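Local coordinates for chitin binding protein (Enterococcus faecalis, PDB 4A02), which cleaves the glycosidic bonds of crystalline alpha- and beta-chitin by a copper-dependent oxidative mechanism, working in synergy with a chitinase, at residues 76-82 and 126-132; 111-115 and 132-138; 140-146 and 158-164. All blocks are in the same frame, centred on the assembly; numbering follows the deposited sequence. Where two conformers were deposited one is given.

Overall arrangement
The three contacts belong to one beta-sandwich. Interaction 1 pairs two strands of the three-stranded sheet, and interaction 3 pairs two strands of the larger, mixed sheet. Interaction 2 joins the two sheets at one edge and shares Ile132 with interaction 1. The centres of interactions 1 and 3 lie about 14 Å apart. Their facing sides meet in the core, where Trp80 CH2 is 3.7 Å from Gln159 CG and Leu76 CD2 is 3.9 Å from Ile144 CD1. Interaction 1 runs toward the copper site: the side chain of Leu82 is about 7 Å from those of the copper ligands His1 and His86. Interaction 2 lies away from that site.

Interaction 1: residues 76-82 and 126-132; sequences LDITWNL and KVVKQTI
Thr131 OG1 donates a hydrogen bond of 2.7 Å to Asp77 OD1. The two side chains run alongside, in the same direction. The hydroxyl comes to the anti side of the carboxylate, 28° out of its plane. The OG1 of Thr131 stands beside its own backbone N (chi1 -55°), which turns it to Asp77. CG2 of Thr131 also lies against Asp77 OD1. On the same face, Thr79 CG2 packs 3.6 Å from Val127 CG1. Next to them Asn81 ND2 bonds back to Trp80 O at 3.0 Å, from above the carbonyl plane. Val128 N reaches that oxygen from the opposite face, so two donors grip it.

These residues sit on antiparallel neighbours in the three-stranded sheet of the LPMO beta-sandwich. Seven backbone hydrogen bonds join the strands, from Leu76 with Ile132 to Leu82 N with Lys126 O (2.8 Å).

The other face carries Leu76, Ile78, Trp80, Val128, Gln130 and Ile132. Trp80 CB meets Val128 CB at 4.3 Å. Nearer the copper end, Leu82 CD1 touches Val128 CG2 at 4.0 Å. Tyr93 OH, from strand 88-96, is hydrogen-bonded to both Trp80 NE1 and Gln130 OE1 and so ties their polar ends together. The Trp80 ring also meets that of Trp91. Strand 2-6, which begins next to the copper ligand His1, pairs with the other edge of strand 74-82.

Interaction 2: residues 111-115 and 132-138; sequences FDKIA and INIPTDR
Asp112 OD2 is gripped by Arg138 NH2 and by water 1. Arg138 NH2 donates to it directly at 2.8 Å, in a salt bridge, and water 1 donates to it at the same distance. That water in turn accepts from Arg138 NH1, closing a small ring of bonds. The direct bond is bent. The donor stands 41° out of the carboxylate plane, and the carboxylate and guanidinium planes are 78° apart. A flat, two-pronged pairing is therefore ruled out.

Arg138 NH1 makes a second salt bridge, to the syn lone pair of Asp137 OD1 at 2.8 Å. Asp137 OD1 lies in the guanidinium plane. Arg138 NE bonds to Thr96 O, so several bonds fix the rotation of the group. The positive charge of Arg138 is shared between the carboxylates of Asp112 and Asp137. Asp112 OD1 has a salt bridge of its own, to Lys97.

Beside this network Ile114 forms the apolar half of the contact. Its CG1 branch lies between the backbone N and the carbonyl carbon (chi1 62°), and from there CD1 comes up against both Ile132 CD1 and Ile134 CD1, 4.0 Å from each, the three methyls forming a triangle. Its CG2 branch rests on Pro135 CG at 3.8 Å, the two side chains crossing at about a right angle. Ala115 CB touches Ile132 CG2 at 3.7 Å.

The backbones are too far apart to pair directly. Water 2 spans them, donating to Ile114 O and accepting from Asn133 N. Pro135 to Arg138 form a type I beta turn, closed by Arg138 N on Pro135 O. Ile114 and Ala115 together face Tyr93 in a classic beta bulge, here at a sandwich edge where strands of two different sheets come side by side.

Interaction 3: residues 140-146 and 158-164; sequences GYHVIYA and YQAIDVN
The Tyr141 ring keeps alongside the Asp162 carboxylate and heads the same way, their planes 40° apart. Tyr141 OH donates to Asp162 OD1 at 2.7 Å, from above the carboxylate plane. The oxygen sits at the ring edge, in its plane. With CG of Tyr141 anti to its N (chi1 177°), the ring runs along strand 158-164 and also sets its edge against Val163 O.

Tyr145 and Tyr158 cross at a slant. Their planes are 30° apart, but the rings are offset with little overlap, their centroids 5.8 Å apart. Tyr145 CZ lies 3.6 Å from Tyr158 CD2. Their hydroxyls bond to Leu47 O and Pro38 O.

On the other face Ile144 CD1 meets Val163 CG1 at 4.1 Å, the side chains at about a right angle. Ile161 CD1 packs on Ala146 CB at 3.9 Å. This face turns to the core between the two sheets.

Six backbone bonds join the strands of this antiparallel hairpin, among them Ile161 N to Ile144 O at 2.8 Å. Asp162 OD2 forms a salt bridge with Arg10. This buried carboxylate thus has a hydroxyl and a cation as partners, which would probably favour its ionised form.

Interaction 1: residues 76-82 and 126-132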
loop_
_atom_site.group_PDB
_atom_site.type_symbol
_atom_site.label_atom_id
_atom_site.label_comp_id
_atom_site.label_asym_id
_atom_site.label_seq_id
_atom_site.Cartn_x
_atom_site.Cartn_y
_atom_site.Cartn_z
ATOM N N LEU A 76 -1.864 0.308 14.649
ATOM C CA LEU A 76 -1.768 -0.846 13.752
ATOM C C LEU A 76 -0.286 -1.059 13.459
ATOM O O LEU A 76 0.402 -0.141 12.984
ATOM C CB LEU A 76 -2.507 -0.576 12.443
ATOM C CG LEU A 76 -2.323 -1.678 11.373
ATOM C CD1 LEU A 76 -2.987 -2.966 11.769
ATOM C CD2 LEU A 76 -2.892 -1.164 10.057
ATOM N N ASP A 77 0.208 -2.278 13.700
ATOM C CA ASP A 77 1.554 -2.630 13.317
ATOM C C ASP A 77 1.546 -3.019 11.833
ATOM O O ASP A 77 0.803 -3.914 11.429
ATOM C CB ASP A 77 2.058 -3.754 14.187
ATOM C CG ASP A 77 2.311 -3.358 15.628
ATOM O OD1 ASP A 77 2.435 -2.142 15.928
ATOM O OD2 ASP A 77 2.348 -4.265 16.493
ATOM N N ILE A 78 2.363 -2.342 11.064
ATOM C CA ILE A 78 2.385 -2.537 9.605
ATOM C C ILE A 78 3.830 -2.897 9.214
ATOM O O ILE A 78 4.732 -2.158 9.651
ATOM C CB ILE A 78 1.789 -1.284 8.949
ATOM C CG1 ILE A 78 1.671 -1.462 7.459
ATOM C CG2 ILE A 78 2.515 0.014 9.311
ATOM C CD1 ILE A 78 0.580 -0.623 6.804
ATOM N N THR A 79 4.066 -4.064 8.544
ATOM C CA THR A 79 5.365 -4.656 8.244
ATOM C C THR A 79 5.619 -4.674 6.750
ATOM O O THR A 79 4.777 -5.197 5.996
ATOM C CB THR A 79 5.465 -6.067 8.798
ATOM O OG1 THR A 79 5.312 -6.033 10.208
ATOM C CG2 THR A 79 6.827 -6.741 8.530
ATOM N N TRP A 80 6.759 -4.153 6.352
ATOM C CA TRP A 80 7.281 -4.287 5.001
ATOM C C TRP A 80 8.254 -5.465 4.922
ATOM O O TRP A 80 8.975 -5.757 5.875
ATOM C CB TRP A 80 7.996 -3.044 4.514
ATOM C CG TRP A 80 7.174 -1.827 4.306
ATOM C CD1 TRP A 80 6.622 -1.019 5.255
ATOM C CD2 TRP A 80 6.837 -1.234 3.035
ATOM N NE1 TRP A 80 5.950 0.032 4.661
ATOM C CE2 TRP A 80 6.082 -0.081 3.296
ATOM C CE3 TRP A 80 7.108 -1.588 1.703
ATOM C CZ2 TRP A 80 5.606 0.734 2.272
ATOM C CZ3 TRP A 80 6.636 -0.795 0.690
ATOM C CH2 TRP A 80 5.875 0.368 0.970
ATOM N N ASN A 81 8.307 -6.102 3.750
ATOM C CA ASN A 81 9.363 -7.026 3.411
ATOM C C ASN A 81 10.073 -6.465 2.186
ATOM O O ASN A 81 9.426 -6.169 1.175
ATOM C CB ASN A 81 8.854 -8.427 3.119
ATOM C CG ASN A 81 8.294 -9.212 4.271
ATOM O OD1 ASN A 81 7.797 -10.352 4.066
ATOM N ND2 ASN A 81 8.371 -8.710 5.498
ATOM N N LEU A 82 11.389 -6.289 2.311
ATOM C CA LEU A 82 12.184 -5.653 1.264
ATOM C C LEU A 82 13.011 -6.677 0.570
ATOM O O LEU A 82 13.721 -7.431 1.255
ATOM C CB LEU A 82 13.058 -4.554 1.881
ATOM C CG LEU A 82 12.341 -3.582 2.788
ATOM C CD1 LEU A 82 13.317 -2.497 3.261
ATOM C CD2 LEU A 82 11.133 -2.933 2.111
ATOM N N LYS A 126 15.597 -6.131 6.181
ATOM C CA LYS A 126 14.723 -6.729 5.207
ATOM C C LYS A 126 13.279 -6.802 5.715
ATOM O O LYS A 126 12.394 -6.876 4.890
ATOM C CB LYS A 126 15.184 -8.136 4.825
ATOM C CG LYS A 126 16.467 -8.131 3.985
ATOM C CD LYS A 126 16.761 -9.570 3.578
ATOM C CE LYS A 126 17.738 -10.253 4.535
ATOM N NZ LYS A 126 18.921 -10.948 3.924
ATOM N N VAL A 127 13.071 -6.840 7.005
ATOM C CA VAL A 127 11.773 -6.764 7.615
ATOM C C VAL A 127 11.689 -5.451 8.412
ATOM O O VAL A 127 12.514 -5.205 9.297
ATOM C CB VAL A 127 11.489 -7.968 8.533
ATOM C CG1 VAL A 127 10.159 -7.829 9.211
ATOM C CG2 VAL A 127 11.554 -9.224 7.740
ATOM N N VAL A 128 10.746 -4.583 8.061
ATOM C CA VAL A 128 10.601 -3.285 8.693
ATOM C C VAL A 128 9.216 -3.200 9.328
ATOM O O VAL A 128 8.234 -3.308 8.635
ATOM C CB VAL A 128 10.718 -2.117 7.661
ATOM C CG1 VAL A 128 10.526 -0.786 8.378
ATOM C CG2 VAL A 128 12.063 -2.112 7.009
ATOM N N LYS A 129 9.171 -3.032 10.611
ATOM C CA LYS A 129 7.898 -2.988 11.390
ATOM C C LYS A 129 7.732 -1.570 11.913
ATOM O O LYS A 129 8.637 -1.014 12.552
ATOM C CB LYS A 129 7.743 -3.979 12.590
ATOM C CG LYS A 129 6.311 -3.996 13.309
ATOM C CD LYS A 129 6.143 -5.080 14.322
ATOM C CE LYS A 129 6.653 -4.539 15.671
ATOM N NZ LYS A 129 7.185 -5.668 16.478
ATOM N N GLN A 130 6.580 -0.983 11.637
ATOM C CA GLN A 130 6.206 0.361 12.053
ATOM C C GLN A 130 4.835 0.321 12.627
ATOM O O GLN A 130 4.124 -0.651 12.468
ATOM C CB GLN A 130 6.243 1.313 10.891
ATOM C CG GLN A 130 7.637 1.368 10.304
ATOM C CD GLN A 130 7.749 2.274 9.107
ATOM O OE1 GLN A 130 6.821 2.536 8.342
ATOM N NE2 GLN A 130 8.952 2.755 8.906
ATOM N N THR A 131 4.450 1.358 13.369
ATOM C CA THR A 131 3.135 1.451 13.926
ATOM C C THR A 131 2.471 2.743 13.487
ATOM O O THR A 131 3.102 3.791 13.631
ATOM C CB THR A 131 3.172 1.371 15.475
ATOM O OG1 THR A 131 3.875 0.152 15.823
ATOM C CG2 THR A 131 1.782 1.438 16.062
ATOM N N ILE A 132 1.266 2.661 12.964
ATOM C CA ILE A 132 0.500 3.822 12.532
ATOM C C ILE A 132 -0.829 3.854 13.251
ATOM O O ILE A 132 -1.373 2.824 13.655
ATOM C CB ILE A 132 0.341 3.838 10.987
ATOM C CG1 ILE A 132 -0.570 2.690 10.513
ATOM C CG2 ILE A 132 1.677 3.853 10.322
ATOM C CD1 ILE A 132 -0.827 2.755 9.017
#

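Interaction 2: residues 111-115 and 132-138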
loop_
_atom_site.group_PDB
_atom_site.type_symbol
_atom_site.label_atom_id
_atom_site.label_comp_id
_atom_site.label_asym_id
_atom_site.label_seq_id
_atom_site.Cartn_x
_atom_site.Cartn_y
_atom_site.Cartn_z
ATOM N N PHE A 111 -8.606 10.384 0.657
ATOM C CA PHE A 111 -7.773 9.851 1.725
ATOM C C PHE A 111 -7.356 10.973 2.672
ATOM O O PHE A 111 -7.191 12.118 2.243
ATOM C CB PHE A 111 -6.520 9.179 1.205
ATOM C CG PHE A 111 -6.661 7.942 0.362
ATOM C CD1 PHE A 111 -7.267 7.923 -0.861
ATOM C CD2 PHE A 111 -6.100 6.740 0.823
ATOM C CE1 PHE A 111 -7.304 6.788 -1.647
ATOM C CE2 PHE A 111 -6.151 5.584 0.053
ATOM C CZ PHE A 111 -6.764 5.613 -1.186
ATOM N N ASP A 112 -7.091 10.586 3.911
ATOM C CA ASP A 112 -6.362 11.409 4.873
ATOM C C ASP A 112 -4.968 10.838 5.040
ATOM O O ASP A 112 -4.790 9.620 5.123
ATOM C CB ASP A 112 -7.037 11.408 6.248
ATOM C CG ASP A 112 -8.439 12.055 6.258
ATOM O OD1 ASP A 112 -8.652 13.001 5.486
ATOM O OD2 ASP A 112 -9.282 11.585 7.031
ATOM N N LYS A 113 -3.984 11.716 5.206
ATOM C CA LYS A 113 -2.653 11.297 5.602
ATOM C C LYS A 113 -2.610 11.023 7.089
ATOM O O LYS A 113 -3.092 11.863 7.869
ATOM C CB LYS A 113 -1.592 12.346 5.220
ATOM C CG LYS A 113 -0.194 11.795 5.377
ATOM C CD LYS A 113 0.863 12.741 4.850
ATOM C CE LYS A 113 2.175 12.035 4.700
ATOM N NZ LYS A 113 3.322 12.903 4.434
ATOM N N ILE A 114 -2.109 9.876 7.482
ATOM C CA ILE A 114 -2.116 9.456 8.887
ATOM C C ILE A 114 -0.744 9.227 9.482
ATOM O O ILE A 114 -0.656 9.163 10.748
ATOM C CB ILE A 114 -3.060 8.257 9.130
ATOM C CG1 ILE A 114 -2.652 7.033 8.360
ATOM C CG2 ILE A 114 -4.497 8.693 8.865
ATOM C CD1 ILE A 114 -3.395 5.773 8.770
ATOM N N ALA A 115 0.314 9.119 8.729
ATOM C CA ALA A 115 1.661 8.990 9.291
ATOM C C ALA A 115 2.700 9.407 8.286
ATOM O O ALA A 115 2.530 9.217 7.082
ATOM C CB ALA A 115 1.943 7.548 9.757
ATOM N N ILE A 132 1.266 2.661 12.964
ATOM C CA ILE A 132 0.500 3.822 12.532
ATOM C C ILE A 132 -0.829 3.854 13.251
ATOM O O ILE A 132 -1.373 2.824 13.655
ATOM C CB ILE A 132 0.341 3.838 10.987
ATOM C CG1 ILE A 132 -0.570 2.690 10.513
ATOM C CG2 ILE A 132 1.677 3.853 10.322
ATOM C CD1 ILE A 132 -0.827 2.755 9.017
ATOM N N ASN A 133 -1.419 5.031 13.396
ATOM C CA ASN A 133 -2.673 5.191 14.092
ATOM C C ASN A 133 -3.821 5.236 13.129
ATOM O O ASN A 133 -3.989 6.180 12.356
ATOM C CB ASN A 133 -2.674 6.423 14.990
ATOM C CG ASN A 133 -1.680 6.275 16.108
ATOM O OD1 ASN A 133 -1.644 5.217 16.750
ATOM N ND2 ASN A 133 -0.955 7.337 16.337
ATOM N N ILE A 134 -4.677 4.207 13.152
ATOM C CA ILE A 134 -5.882 4.183 12.360
ATOM C C ILE A 134 -6.913 5.063 13.042
ATOM O O ILE A 134 -7.265 4.805 14.208
ATOM C CB ILE A 134 -6.392 2.751 12.170
ATOM C CG1 ILE A 134 -5.335 1.860 11.544
ATOM C CG2 ILE A 134 -7.713 2.745 11.422
ATOM C CD1 ILE A 134 -4.842 2.298 10.177
ATOM N N PRO A 135 -7.434 6.105 12.382
ATOM C CA PRO A 135 -8.375 7.017 13.071
ATOM C C PRO A 135 -9.561 6.293 13.606
ATOM O O PRO A 135 -10.117 5.372 12.997
ATOM C CB PRO A 135 -8.715 8.035 11.987
ATOM C CG PRO A 135 -7.532 8.016 11.051
ATOM C CD PRO A 135 -7.114 6.569 11.015
ATOM N N THR A 136 -10.008 6.720 14.789
ATOM C CA THR A 136 -11.047 6.022 15.491
ATOM C C THR A 136 -12.434 6.111 14.872
ATOM O O THR A 136 -13.275 5.318 15.268
ATOM C CB THR A 136 -11.066 6.440 16.986
ATOM O OG1 THR A 136 -11.298 7.793 17.050
ATOM C CG2 THR A 136 -9.725 6.108 17.587
ATOM N N ASP A 137 -12.670 7.006 13.935
ATOM C CA ASP A 137 -13.933 7.057 13.262
ATOM C C ASP A 137 -14.075 5.956 12.232
ATOM O O ASP A 137 -15.195 5.701 11.778
ATOM C CB ASP A 137 -14.205 8.404 12.558
ATOM C CG ASP A 137 -13.301 8.704 11.404
ATOM O OD1 ASP A 137 -12.183 8.177 11.322
ATOM O OD2 ASP A 137 -13.732 9.544 10.538
ATOM N N ARG A 138 -12.991 5.332 11.788
ATOM C CA ARG A 138 -13.098 4.506 10.585
ATOM C C ARG A 138 -13.842 3.206 10.864
ATOM O O ARG A 138 -13.644 2.554 11.879
ATOM C CB ARG A 138 -11.703 4.187 10.029
ATOM C CG ARG A 138 -10.940 5.384 9.548
ATOM C CD ARG A 138 -11.711 6.221 8.565
ATOM N NE ARG A 138 -10.876 7.034 7.677
ATOM C CZ ARG A 138 -10.342 8.191 7.970
ATOM N NH1 ARG A 138 -10.542 8.802 9.134
ATOM N NH2 ARG A 138 -9.558 8.766 7.061
HETATM O O HOH W 1 -9.004 11.145 9.791
HETATM O O HOH W 2 0.025 7.397 12.813
#

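Interaction 3: residues 140-146 and 158-164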
loop_
_atom_site.group_PDB
_atom_site.type_symbol
_atom_site.label_atom_id
_atom_site.label_comp_id
_atom_site.label_asym_id
_atom_site.label_seq_id
_atom_site.Cartn_x
_atom_site.Cartn_y
_atom_site.Cartn_z
ATOM N N GLY A 140 -15.558 -0.267 8.365
ATOM C CA GLY A 140 -15.887 -0.901 7.093
ATOM C C GLY A 140 -14.676 -1.020 6.177
ATOM O O GLY A 140 -13.533 -0.936 6.594
ATOM N N TYR A 141 -14.954 -1.273 4.895
ATOM C CA TYR A 141 -13.911 -1.438 3.904
ATOM C C TYR A 141 -13.163 -0.138 3.706
ATOM O O TYR A 141 -13.806 0.898 3.395
ATOM C CB TYR A 141 -14.523 -1.911 2.601
ATOM C CG TYR A 141 -13.587 -2.069 1.418
ATOM C CD1 TYR A 141 -12.232 -2.337 1.566
ATOM C CD2 TYR A 141 -14.090 -1.950 0.131
ATOM C CE1 TYR A 141 -11.394 -2.465 0.477
ATOM C CE2 TYR A 141 -13.279 -2.126 -0.966
ATOM C CZ TYR A 141 -11.933 -2.372 -0.809
ATOM O OH TYR A 141 -11.139 -2.576 -1.921
ATOM N N HIS A 142 -11.840 -0.168 3.826
ATOM C CA HIS A 142 -10.958 0.949 3.615
ATOM C C HIS A 142 -9.726 0.485 2.870
ATOM O O HIS A 142 -9.398 -0.700 2.827
ATOM C CB HIS A 142 -10.547 1.594 4.963
ATOM C CG HIS A 142 -11.669 2.457 5.490
ATOM N ND1 HIS A 142 -11.884 3.690 4.895
ATOM C CD2 HIS A 142 -12.640 2.218 6.403
ATOM C CE1 HIS A 142 -12.932 4.173 5.494
ATOM N NE2 HIS A 142 -13.422 3.334 6.396
ATOM N N VAL A 143 -9.030 1.474 2.268
ATOM C CA VAL A 143 -7.743 1.252 1.646
ATOM C C VAL A 143 -6.723 2.100 2.365
ATOM O O VAL A 143 -6.871 3.318 2.472
ATOM C CB VAL A 143 -7.773 1.541 0.131
ATOM C CG1 VAL A 143 -6.383 1.392 -0.488
ATOM C CG2 VAL A 143 -8.763 0.626 -0.573
ATOM N N ILE A 144 -5.661 1.445 2.849
ATOM C CA ILE A 144 -4.459 2.109 3.328
ATOM C C ILE A 144 -3.495 2.196 2.164
ATOM O O ILE A 144 -3.307 1.241 1.430
ATOM C CB ILE A 144 -3.844 1.351 4.518
ATOM C CG1 ILE A 144 -4.808 1.266 5.697
ATOM C CG2 ILE A 144 -2.503 1.942 4.921
ATOM C CD1 ILE A 144 -4.395 0.278 6.745
ATOM N N TYR A 145 -2.864 3.367 1.997
ATOM C CA TYR A 145 -1.885 3.575 0.947
ATOM C C TYR A 145 -0.548 3.879 1.624
ATOM O O TYR A 145 -0.432 4.866 2.328
ATOM C CB TYR A 145 -2.279 4.687 0.023
ATOM C CG TYR A 145 -1.607 4.728 -1.316
ATOM C CD1 TYR A 145 -1.593 3.613 -2.132
ATOM C CD2 TYR A 145 -1.062 5.907 -1.804
ATOM C CE1 TYR A 145 -1.000 3.655 -3.409
ATOM C CE2 TYR A 145 -0.531 5.969 -3.092
ATOM C CZ TYR A 145 -0.505 4.847 -3.886
ATOM O OH TYR A 145 -0.005 4.956 -5.148
ATOM N N ALA A 146 0.402 2.980 1.437
ATOM C CA ALA A 146 1.709 3.033 2.090
ATOM C C ALA A 146 2.761 3.343 1.037
ATOM O O ALA A 146 2.777 2.734 -0.023
ATOM C CB ALA A 146 1.987 1.703 2.747
ATOM N N TYR A 158 4.893 1.963 -3.874
ATOM C CA TYR A 158 3.526 2.306 -3.518
ATOM C C TYR A 158 2.715 1.053 -3.298
ATOM O O TYR A 158 2.678 0.168 -4.149
ATOM C CB TYR A 158 2.905 3.125 -4.655
ATOM C CG TYR A 158 3.529 4.503 -4.872
ATOM C CD1 TYR A 158 4.624 4.686 -5.692
ATOM C CD2 TYR A 158 2.977 5.627 -4.232
ATOM C CE1 TYR A 158 5.167 5.955 -5.869
ATOM C CE2 TYR A 158 3.493 6.879 -4.430
ATOM C CZ TYR A 158 4.599 7.044 -5.259
ATOM O OH TYR A 158 5.080 8.332 -5.408
ATOM N N GLN A 159 2.062 0.985 -2.132
ATOM C CA GLN A 159 1.370 -0.233 -1.685
ATOM C C GLN A 159 -0.030 0.091 -1.179
ATOM O O GLN A 159 -0.223 0.562 -0.063
ATOM C CB GLN A 159 2.195 -0.901 -0.591
ATOM C CG GLN A 159 3.490 -1.487 -1.117
ATOM C CD GLN A 159 3.249 -2.813 -1.818
ATOM O OE1 GLN A 159 2.829 -3.769 -1.162
ATOM N NE2 GLN A 159 3.515 -2.900 -3.102
ATOM N N ALA A 160 -1.027 -0.228 -2.022
ATOM C CA ALA A 160 -2.415 -0.231 -1.583
ATOM C C ALA A 160 -2.715 -1.493 -0.790
ATOM O O ALA A 160 -2.321 -2.594 -1.196
ATOM C CB ALA A 160 -3.332 -0.163 -2.806
ATOM N N ILE A 161 -3.426 -1.323 0.318
ATOM C CA ILE A 161 -3.737 -2.405 1.271
ATOM C C ILE A 161 -5.213 -2.332 1.589
ATOM O O ILE A 161 -5.709 -1.299 2.058
ATOM C CB ILE A 161 -2.908 -2.205 2.552
ATOM C CG1 ILE A 161 -1.394 -2.139 2.296
ATOM C CG2 ILE A 161 -3.244 -3.281 3.585
ATOM C CD1 ILE A 161 -0.705 -1.152 3.143
ATOM N N ASP A 162 -5.954 -3.404 1.312
ATOM C CA ASP A 162 -7.384 -3.475 1.572
ATOM C C ASP A 162 -7.642 -4.006 2.985
ATOM O O ASP A 162 -7.133 -5.083 3.334
ATOM C CB ASP A 162 -8.035 -4.415 0.557
ATOM C CG ASP A 162 -7.865 -3.937 -0.859
ATOM O OD1 ASP A 162 -8.592 -2.961 -1.229
ATOM O OD2 ASP A 162 -7.029 -4.501 -1.596
ATOM N N VAL A 163 -8.441 -3.274 3.758
ATOM C CA VAL A 163 -8.763 -3.684 5.111
ATOM C C VAL A 163 -10.265 -3.533 5.338
ATOM O O VAL A 163 -10.959 -2.780 4.661
ATOM C CB VAL A 163 -7.967 -2.892 6.164
ATOM C CG1 VAL A 163 -6.490 -3.167 6.009
ATOM C CG2 VAL A 163 -8.260 -1.394 6.112
ATOM N N ASN A 164 -10.748 -4.272 6.339
ATOM C CA ASN A 164 -12.109 -4.160 6.847
ATOM C C ASN A 164 -11.997 -3.758 8.299
ATOM O O ASN A 164 -11.466 -4.538 9.096
ATOM C CB ASN A 164 -12.865 -5.470 6.670
ATOM C CG ASN A 164 -14.241 -5.354 7.296
ATOM O OD1 ASN A 164 -15.012 -4.463 6.962
ATOM N ND2 ASN A 164 -14.498 -6.208 8.261
#